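Local coordinates for protein UL144 (Macacine herpesvirus 1, PDB 6NYP) that probably mimics the herpesvirus entry mediator, a TNF-receptor family member, and binds the inhibitory lymphocyte receptor BTLA, as its cytomegalovirus relative does, at residues F[37-40]-F[44-47]; F[42-45]-F[51-54]; F[55-58]-F[62-65]. All coordinates share one frame; numbering follows the deposited sequence.

Interaction 1 (F[37-40]-F[44-47]); sequences TLCP and YVSG
Apolar contact between C39 and V45 carries this interaction. C39 points its side chain's first bond at 44-47, and SG meets the V45 methyl CG2 at 3.6 Å. The C39 chi1 of -83° sets the sulfur beside its own backbone N and anti to its carbonyl carbon. On the other side, V45 holds CG1 anti to its backbone N (chi1 178°), which leaves CG2 as the branch presented to the sulfur. The same SG lies 4.0 Å from V45 CA and 4.3 Å from Y44 C, so it rests on the backbone of 44-45 as well as on a side chain. This is a short step in a TNF-receptor cysteine-rich fold: the chain leaves strand 34-38, turns over the next few residues and returns in strand 43-45, and C39 is disulfide-bonded to C51 on the strand beside it. Polar links lie outside the contact. C39 bonds through its backbone to G21 and V45 to S69, tying the region to loops before and after it. At the far end, T37 pairs in antiparallel fashion with a strand of another protein chain, and L38 packs against a polar side chain of that chain.

Interaction 2 (F[42-45]-F[51-54]); sequences GTYV and CTQC
Y44 carries CG between its backbone N and carbonyl carbon (chi1 72°), which brings the ring alongside T52 on the neighbouring strand. Paired across the strands, Y44 and T52 point to the same face; with CG2 anti to its N, T52 lays that methyl 3.6 Å from Y44 OH. T52 CB sits over one ring face, 4.1 Å from the Y44 centroid and 28° off the normal, a CH-pi contact. A different part of the ring meets sulfur: C54 SG lies at the edge, near the ring plane, 5.4 Å from the Y44 centroid. On the opposite face of the hairpin, T43 OG1 packs on C51 CB at 3.7 Å while its hydrogen-bonding partner is P40 O.

Strands 43-45 and 51-53 form an antiparallel hairpin, with Y44 and T52 as the hydrogen-bonded pair: Y44 N to T52 O and T52 N to Y44 O are both 2.9 Å. Past the strands, C54 N donates to G42 O at 3.0 Å, almost straight at 176°.

C51 is disulfide-bonded, and C54 is joined to C67, consistent with the modular cysteine-rich repeats of TNF receptors. The three backbone bonds set the register of strands 43-45 and 51-53, and the disulfides of C51 and C54 probably hold this short hairpin to the rest of the chain, as expected in a fold with little hydrophobic core.

Interaction 3 (F[55-58]-F[62-65]); sequences TECQ and VTIR. With NAG (2-acetamido-2-deoxy-beta-D-glucopyranose), chain P.
V62 meets C57 through its backbone: its carbonyl O lies 4.3 Å from C57 SG, a loose approach, while the valine side chain starts out away from 55-58. T63 makes the main contact. Its methyl CG2 lies 3.6 Å from C57 SG and 3.8 Å from C57 CB, and T63 CA is 3.9 Å from the same sulfur, so C57 packs along the threonine backbone and methyl together. The T63 chi1 of 67° sets OG1 between the backbone N and the carbonyl carbon, and CG2 anti to the carbonyl carbon, where it meets C57. T63 OG1 comes within 3.7 Å of NAG N2, a proximity rather than a bond. I64 follows at a corner of the chain; its carbonyl O touches the acetamide methyl C8 of the same sugar at 3.6 Å. This sugar is a glycan on the protein itself, presumably attached through N66 just beyond, and not a ligand in a pocket. R65 resumes the strand and packs on Q71.

C57 is held from elsewhere too, by its disulfide to C75, a bond of the kind that staples TNF-receptor cysteine-rich regions. It ties the loop 55-58 to strand 74-76, the antiparallel partner of 62-65: V62 pairs with A76, and a classic beta bulge sets I64 and R65 together opposite V74.

Overall arrangement
The three contacts follow one another along a single cysteine-rich region. Interactions 1 and 2 share Y44 and V45, their centres are 6 Å apart, and the C39-C51 disulfide (SG to SG 2.1 Å) joins them directly; S46 OG and T52 OG1 add a probable hydrogen bond at 3.1 Å. Interaction 3 takes up the chain where 51-54 ends, its centre about 14 Å from that of interaction 2 and 19 Å from that of interaction 1. It joins the loop after strand 51-53 to strand 62-65 and holds T63 and I64, two of the residues beside the glycan. T37 and L38 of interaction 1 meet the other protein chain; nearest atoms of interactions 1 and 3 are about 5 Å apart, without touching.

Interaction 1 (F[37-40]-F[44-47])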
loop_
_atom_site.group_PDB
_atom_site.type_symbol
_atom_site.label_atom_id
_atom_site.label_comp_id
_atom_site.label_asym_id
_atom_site.label_seq_id
_atom_site.Cartn_x
_atom_site.Cartn_y
_atom_site.Cartn_z
ATOM N N THR F 37 9.624 3.975 -0.802
ATOM C CA THR F 37 10.558 4.127 -1.949
ATOM C C THR F 37 11.265 2.790 -2.197
ATOM O O THR F 37 11.595 2.097 -1.210
ATOM C CB THR F 37 11.519 5.309 -1.745
ATOM O OG1 THR F 37 10.749 6.479 -1.465
ATOM C CG2 THR F 37 12.383 5.579 -2.957
ATOM N N LEU F 38 11.408 2.433 -3.474
ATOM C CA LEU F 38 12.120 1.233 -3.985
ATOM C C LEU F 38 13.569 1.224 -3.488
ATOM O O LEU F 38 14.309 2.149 -3.832
ATOM C CB LEU F 38 12.052 1.273 -5.517
ATOM C CG LEU F 38 12.406 -0.014 -6.263
ATOM C CD1 LEU F 38 11.547 -1.189 -5.812
ATOM C CD2 LEU F 38 12.269 0.205 -7.766
ATOM N N CYS F 39 13.951 0.208 -2.712
ATOM C CA CYS F 39 15.375 -0.149 -2.459
ATOM C C CYS F 39 16.012 -0.532 -3.792
ATOM O O CYS F 39 15.496 -1.405 -4.480
ATOM C CB CYS F 39 15.517 -1.294 -1.461
ATOM S SG CYS F 39 15.438 -0.791 0.278
ATOM N N PRO F 40 17.127 0.109 -4.214
ATOM C CA PRO F 40 17.719 -0.169 -5.527
ATOM C C PRO F 40 18.380 -1.557 -5.591
ATOM O O PRO F 40 18.716 -2.104 -4.544
ATOM C CB PRO F 40 18.754 0.950 -5.704
ATOM C CG PRO F 40 19.135 1.327 -4.287
ATOM C CD PRO F 40 17.890 1.109 -3.450
ATOM N N TYR F 44 18.945 -4.616 0.123
ATOM C CA TYR F 44 17.770 -5.275 0.748
ATOM C C TYR F 44 17.216 -4.366 1.851
ATOM O O TYR F 44 17.990 -3.648 2.509
ATOM C CB TYR F 44 18.147 -6.663 1.271
ATOM C CG TYR F 44 19.027 -6.671 2.499
ATOM C CD1 TYR F 44 20.411 -6.666 2.396
ATOM C CD2 TYR F 44 18.472 -6.703 3.770
ATOM C CE1 TYR F 44 21.219 -6.673 3.524
ATOM C CE2 TYR F 44 19.265 -6.709 4.907
ATOM C CZ TYR F 44 20.644 -6.681 4.784
ATOM O OH TYR F 44 21.432 -6.701 5.901
ATOM N N VAL F 45 15.898 -4.411 2.034
ATOM C CA VAL F 45 15.167 -3.672 3.103
ATOM C C VAL F 45 15.616 -4.255 4.446
ATOM O O VAL F 45 15.288 -5.419 4.728
ATOM C CB VAL F 45 13.640 -3.755 2.921
ATOM C CG1 VAL F 45 12.907 -3.028 4.038
ATOM C CG2 VAL F 45 13.198 -3.228 1.567
ATOM N N SER F 46 16.334 -3.457 5.238
ATOM C CA SER F 46 17.061 -3.862 6.469
ATOM C C SER F 46 16.178 -3.665 7.707
ATOM O O SER F 46 15.856 -4.662 8.371
ATOM C CB SER F 46 18.360 -3.107 6.572
ATOM O OG SER F 46 19.064 -3.453 7.756
ATOM N N GLY F 47 15.800 -2.420 8.001
ATOM C CA GLY F 47 14.739 -2.092 8.971
ATOM C C GLY F 47 13.468 -1.721 8.234
ATOM O O GLY F 47 13.268 -2.219 7.114
#

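Interaction 2 (F[42-45]-F[51-54])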
loop_
_atom_site.group_PDB
_atom_site.type_symbol
_atom_site.label_atom_id
_atom_site.label_comp_id
_atom_site.label_asym_id
_atom_site.label_seq_id
_atom_site.Cartn_x
_atom_site.Cartn_y
_atom_site.Cartn_z
ATOM N N GLY F 42 20.784 -4.644 -5.681
ATOM C CA GLY F 42 22.018 -4.903 -4.915
ATOM C C GLY F 42 21.895 -4.467 -3.463
ATOM O O GLY F 42 22.935 -4.473 -2.752
ATOM N N THR F 43 20.687 -4.075 -3.040
ATOM C CA THR F 43 20.346 -3.683 -1.646
ATOM C C THR F 43 19.122 -4.482 -1.191
ATOM O O THR F 43 18.372 -4.966 -2.059
ATOM C CB THR F 43 20.093 -2.174 -1.525
ATOM O OG1 THR F 43 18.787 -1.870 -2.032
ATOM C CG2 THR F 43 21.148 -1.355 -2.236
ATOM N N TYR F 44 18.945 -4.616 0.123
ATOM C CA TYR F 44 17.770 -5.275 0.748
ATOM C C TYR F 44 17.216 -4.366 1.851
ATOM O O TYR F 44 17.990 -3.648 2.509
ATOM C CB TYR F 44 18.147 -6.663 1.271
ATOM C CG TYR F 44 19.027 -6.671 2.499
ATOM C CD1 TYR F 44 20.411 -6.666 2.396
ATOM C CD2 TYR F 44 18.472 -6.703 3.770
ATOM C CE1 TYR F 44 21.219 -6.673 3.524
ATOM C CE2 TYR F 44 19.265 -6.709 4.907
ATOM C CZ TYR F 44 20.644 -6.681 4.784
ATOM O OH TYR F 44 21.432 -6.701 5.901
ATOM N N VAL F 45 15.898 -4.411 2.034
ATOM C CA VAL F 45 15.167 -3.672 3.103
ATOM C C VAL F 45 15.616 -4.255 4.446
ATOM O O VAL F 45 15.288 -5.419 4.728
ATOM C CB VAL F 45 13.640 -3.755 2.921
ATOM C CG1 VAL F 45 12.907 -3.028 4.038
ATOM C CG2 VAL F 45 13.198 -3.228 1.567
ATOM N N CYS F 51 17.777 0.747 3.339
ATOM C CA CYS F 51 18.312 -0.216 2.335
ATOM C C CYS F 51 19.785 -0.500 2.658
ATOM O O CYS F 51 20.596 0.446 2.568
ATOM C CB CYS F 51 18.239 0.317 0.906
ATOM S SG CYS F 51 16.600 0.896 0.399
ATOM N N THR F 52 20.117 -1.739 3.029
ATOM C CA THR F 52 21.505 -2.192 3.317
ATOM C C THR F 52 22.059 -2.930 2.091
ATOM O O THR F 52 21.316 -3.740 1.492
ATOM C CB THR F 52 21.541 -3.050 4.585
ATOM O OG1 THR F 52 21.038 -2.244 5.652
ATOM C CG2 THR F 52 22.923 -3.561 4.927
ATOM N N GLN F 53 23.319 -2.651 1.737
ATOM C CA GLN F 53 24.055 -3.280 0.604
ATOM C C GLN F 53 24.162 -4.792 0.853
ATOM O O GLN F 53 24.513 -5.181 2.001
ATOM C CB GLN F 53 25.439 -2.634 0.466
ATOM C CG GLN F 53 26.081 -2.767 -0.912
ATOM C CD GLN F 53 25.426 -1.933 -1.989
ATOM O OE1 GLN F 53 25.299 -2.369 -3.130
ATOM N NE2 GLN F 53 24.972 -0.741 -1.635
ATOM N N CYS F 54 23.841 -5.604 -0.164
ATOM C CA CYS F 54 23.909 -7.089 -0.110
ATOM C C CYS F 54 25.373 -7.531 0.018
ATOM O O CYS F 54 26.190 -7.155 -0.858
ATOM C CB CYS F 54 23.263 -7.729 -1.336
ATOM S SG CYS F 54 21.473 -7.458 -1.453
#

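Interaction 3 (F[55-58]-F[62-65])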
loop_
_atom_site.group_PDB
_atom_site.type_symbol
_atom_site.label_atom_id
_atom_site.label_comp_id
_atom_site.label_asym_id
_atom_site.label_seq_id
_atom_site.Cartn_x
_atom_site.Cartn_y
_atom_site.Cartn_z
ATOM N N THR F 55 25.700 -8.263 1.087
ATOM C CA THR F 55 27.069 -8.772 1.363
ATOM C C THR F 55 27.430 -9.805 0.291
ATOM O O THR F 55 26.527 -10.520 -0.165
ATOM C CB THR F 55 27.205 -9.325 2.789
ATOM O OG1 THR F 55 26.344 -10.454 2.925
ATOM C CG2 THR F 55 26.898 -8.287 3.847
ATOM N N GLU F 56 28.707 -9.876 -0.084
ATOM C CA GLU F 56 29.247 -10.846 -1.075
ATOM C C GLU F 56 29.951 -11.989 -0.333
ATOM O O GLU F 56 30.913 -11.702 0.414
ATOM C CB GLU F 56 30.218 -10.142 -2.027
ATOM C CG GLU F 56 29.686 -8.860 -2.660
ATOM C CD GLU F 56 29.488 -8.864 -4.168
ATOM O OE1 GLU F 56 29.220 -7.782 -4.716
ATOM O OE2 GLU F 56 29.604 -9.941 -4.789
ATOM N N CYS F 57 29.506 -13.235 -0.533
ATOM C CA CYS F 57 30.202 -14.462 -0.051
ATOM C C CYS F 57 31.527 -14.605 -0.821
ATOM O O CYS F 57 31.474 -14.736 -2.060
ATOM C CB CYS F 57 29.365 -15.728 -0.233
ATOM S SG CYS F 57 27.705 -15.684 0.492
ATOM N N GLN F 58 32.660 -14.561 -0.115
ATOM C CA GLN F 58 34.026 -14.538 -0.702
ATOM C C GLN F 58 34.341 -15.888 -1.367
ATOM O O GLN F 58 33.492 -16.799 -1.286
ATOM C CB GLN F 58 35.026 -14.190 0.396
ATOM C CG GLN F 58 35.105 -15.231 1.506
ATOM C CD GLN F 58 35.306 -14.616 2.869
ATOM O OE1 GLN F 58 34.665 -13.631 3.229
ATOM N NE2 GLN F 58 36.198 -15.205 3.650
ATOM N N VAL F 62 30.566 -20.522 -0.058
ATOM C CA VAL F 62 29.487 -20.770 -1.064
ATOM C C VAL F 62 28.233 -20.016 -0.607
ATOM O O VAL F 62 28.021 -19.923 0.619
ATOM C CB VAL F 62 29.202 -22.274 -1.244
ATOM C CG1 VAL F 62 28.131 -22.525 -2.295
ATOM C CG2 VAL F 62 30.460 -23.065 -1.570
ATOM N N THR F 63 27.450 -19.489 -1.554
ATOM C CA THR F 63 26.144 -18.822 -1.294
ATOM C C THR F 63 25.082 -19.906 -1.052
ATOM O O THR F 63 24.802 -20.688 -1.986
ATOM C CB THR F 63 25.734 -17.888 -2.441
ATOM O OG1 THR F 63 25.465 -18.712 -3.573
ATOM C CG2 THR F 63 26.781 -16.857 -2.802
ATOM N N ILE F 64 24.532 -19.957 0.164
ATOM C CA ILE F 64 23.454 -20.907 0.573
ATOM C C ILE F 64 22.111 -20.358 0.073
ATOM O O ILE F 64 21.334 -21.142 -0.505
ATOM C CB ILE F 64 23.472 -21.121 2.101
ATOM C CG1 ILE F 64 24.786 -21.752 2.571
ATOM C CG2 ILE F 64 22.262 -21.927 2.551
ATOM C CD1 ILE F 64 25.019 -23.162 2.064
ATOM N N ARG F 65 21.859 -19.063 0.293
ATOM C CA ARG F 65 20.665 -18.322 -0.201
ATOM C C ARG F 65 21.122 -16.982 -0.788
ATOM O O ARG F 65 21.908 -16.283 -0.117
ATOM C CB ARG F 65 19.658 -18.112 0.936
ATOM C CG ARG F 65 18.462 -17.251 0.551
ATOM C CD ARG F 65 17.171 -17.578 1.284
ATOM N NE ARG F 65 17.244 -17.621 2.742
ATOM C CZ ARG F 65 17.421 -16.569 3.540
ATOM N NH1 ARG F 65 17.584 -15.355 3.038
ATOM N NH2 ARG F 65 17.461 -16.739 4.850
HETATM C C1 NAG P . 22.595 -16.889 -7.054
HETATM C C2 NAG P . 22.578 -18.419 -7.173
HETATM C C3 NAG P . 23.792 -18.828 -8.005
HETATM C C4 NAG P . 23.737 -18.151 -9.379
HETATM C C5 NAG P . 23.593 -16.626 -9.234
HETATM C C6 NAG P . 23.388 -15.952 -10.591
HETATM C C7 NAG P . 21.467 -19.554 -5.254
HETATM C C8 NAG P . 21.668 -20.343 -3.988
HETATM N N2 NAG P . 22.577 -19.128 -5.887
HETATM O O3 NAG P . 23.840 -20.256 -8.133
HETATM O O4 NAG P . 24.908 -18.502 -10.136
HETATM O O5 NAG P . 22.485 -16.315 -8.371
HETATM O O6 NAG P . 23.402 -14.527 -10.447
HETATM O O7 NAG P . 20.337 -19.338 -5.668
#